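Local coordinates for protein aspartate-semialdehyde dehydrogenase 2 (Vibrio cholerae, PDB 2R00) that catalyses the NADPH-dependent reductive dephosphorylation of L-aspartyl-4-phosphate to L-aspartate-semialdehyde, an early step towards lysine, methionine and threonine, at residues V154-S159 with H244-H249. Residues are numbered along the deposited sequence; the frame is centred on the assembly and turned at random.
Sequences VTTYQS and HAEAVH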
# COMPACT_ATOMS: atom_id res chain seq x y z
N VAL A 154 1.48 9.22 -0.58
CA VAL A 154 2.42 8.11 -0.62
C VAL A 154 2.29 7.22 0.61
O VAL A 154 2.18 7.72 1.74
CB VAL A 154 3.89 8.61 -0.81
CG1 VAL A 154 4.33 9.59 0.32
CG2 VAL A 154 4.87 7.43 -0.95
N THR A 155 2.30 5.91 0.38
CA THR A 155 2.35 4.91 1.44
C THR A 155 3.67 4.15 1.36
O THR A 155 4.03 3.64 0.29
CB THR A 155 1.15 3.92 1.34
OG1 THR A 155 -0.08 4.64 1.40
CG2 THR A 155 1.19 2.91 2.49
N THR A 156 4.41 4.10 2.48
CA THR A 156 5.66 3.35 2.55
C THR A 156 5.47 2.12 3.41
O THR A 156 4.67 2.12 4.34
CB THR A 156 6.86 4.18 3.13
OG1 THR A 156 6.64 4.44 4.53
CG2 THR A 156 7.04 5.49 2.39
N TYR A 157 6.23 1.07 3.10
CA TYR A 157 6.08 -0.21 3.76
C TYR A 157 7.44 -0.71 4.21
O TYR A 157 8.38 -0.79 3.42
CB TYR A 157 5.47 -1.24 2.79
CG TYR A 157 4.17 -0.84 2.15
CD1 TYR A 157 4.15 -0.27 0.88
CD2 TYR A 157 2.96 -1.08 2.78
CE1 TYR A 157 2.95 0.08 0.26
CE2 TYR A 157 1.75 -0.74 2.18
CZ TYR A 157 1.75 -0.15 0.91
OH TYR A 157 0.56 0.20 0.31
N GLN A 158 7.53 -1.03 5.50
CA GLN A 158 8.73 -1.62 6.07
C GLN A 158 8.34 -2.55 7.21
O GLN A 158 7.25 -2.44 7.75
CB GLN A 158 9.69 -0.53 6.58
CG GLN A 158 9.09 0.38 7.63
CD GLN A 158 9.93 1.63 7.88
OE1 GLN A 158 11.16 1.56 7.92
NE2 GLN A 158 9.26 2.77 8.05
N SER A 159 9.25 -3.47 7.55
CA SER A 159 9.02 -4.47 8.59
C SER A 159 8.76 -3.82 9.94
O SER A 159 9.33 -2.77 10.25
CB SER A 159 10.26 -5.34 8.73
OG SER A 159 11.35 -4.54 9.16
N HIS A 244 12.06 -2.67 0.90
CA HIS A 244 11.22 -1.51 1.14
C HIS A 244 10.39 -1.20 -0.09
O HIS A 244 10.87 -1.32 -1.22
CB HIS A 244 12.09 -0.31 1.52
CG HIS A 244 11.32 0.95 1.78
ND1 HIS A 244 11.23 1.96 0.86
CD2 HIS A 244 10.59 1.34 2.85
CE1 HIS A 244 10.47 2.93 1.35
NE2 HIS A 244 10.07 2.58 2.56
N ALA A 245 9.15 -0.78 0.13
CA ALA A 245 8.27 -0.44 -0.99
C ALA A 245 7.47 0.82 -0.68
O ALA A 245 7.26 1.15 0.49
CB ALA A 245 7.33 -1.60 -1.30
N GLU A 246 7.04 1.51 -1.74
CA GLU A 246 6.18 2.69 -1.66
C GLU A 246 5.15 2.65 -2.76
O GLU A 246 5.48 2.32 -3.88
CB GLU A 246 6.98 3.96 -1.85
CG GLU A 246 8.17 4.08 -0.96
CD GLU A 246 8.96 5.31 -1.25
OE1 GLU A 246 9.03 5.72 -2.42
OE2 GLU A 246 9.50 5.86 -0.30
N ALA A 247 3.92 2.99 -2.42
CA ALA A 247 2.86 3.21 -3.40
C ALA A 247 2.69 4.72 -3.51
O ALA A 247 2.54 5.40 -2.48
CB ALA A 247 1.56 2.56 -2.92
N VAL A 248 2.76 5.24 -4.73
CA VAL A 248 2.77 6.69 -4.94
C VAL A 248 1.63 7.14 -5.84
O VAL A 248 1.47 6.62 -6.96
CB VAL A 248 4.11 7.21 -5.57
CG1 VAL A 248 4.17 8.74 -5.55
CG2 VAL A 248 5.32 6.63 -4.84
N HIS A 249 0.84 8.08 -5.35
CA HIS A 249 -0.10 8.80 -6.20
C HIS A 249 0.31 10.26 -6.30
O HIS A 249 0.57 10.90 -5.27
CB HIS A 249 -1.54 8.70 -5.67
CG HIS A 249 -2.51 9.54 -6.45
ND1 HIS A 249 -3.10 9.11 -7.61
CD2 HIS A 249 -2.95 10.80 -6.24
CE1 HIS A 249 -3.88 10.06 -8.08
NE2 HIS A 249 -3.81 11.10 -7.27
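H244 carries its CG trans to the backbone N (chi1 180°), which swings the imidazole across to strand 154-159. CD2 then lies 3.1 Å from O of Y157, and NE2 meets CB of T156. Y157 turns the other way: its CG stands trans to the carbonyl carbon (chi1 -55°), and the phenol lies along strand 244-249. CD1 of its ring edge is 3.4 Å from O of A245. Further out, the ring passes A247, with OH 4.1 Å from CB of A247.

The two strands run antiparallel. T155 and A247 form a hydrogen-bonded pair, with T155 N to A247 O at 2.9 Å and A247 N to T155 O at 2.8 Å. Y157 pairs with A245 less evenly. Y157 N to A245 O is 2.8 Å, while the return bond from A245 N to Y157 O is weak.

T156 and E246 form a non-hydrogen-bonded pair between these. Their side chains run alongside each other, and CG2 of T156 lies 3.7 Å from OE2 of E246. V154 and V248 sit side by side in the same way, through their CG2 methyls. Helix 131-147 packs on this face, touching V154, T156 and E246. It also supplies Q135, whose OE1 hydrogen-bonds ND1 of H244 and should help fix the ring's rotation. On the other face, OH of Y157 hydrogen-bonds OH of Y157 of the second subunit.

Q158 NE2 is held by E212, and its OE1 makes a weak bond to R237. This is an antiparallel pair inside the mixed sheet of the dimerisation domain, between strands 230-238 and 306-313. One end brings H244, the predicted proton acceptor, and Q158, a predicted substrate-binding residue, to the active site of the catalytic C131.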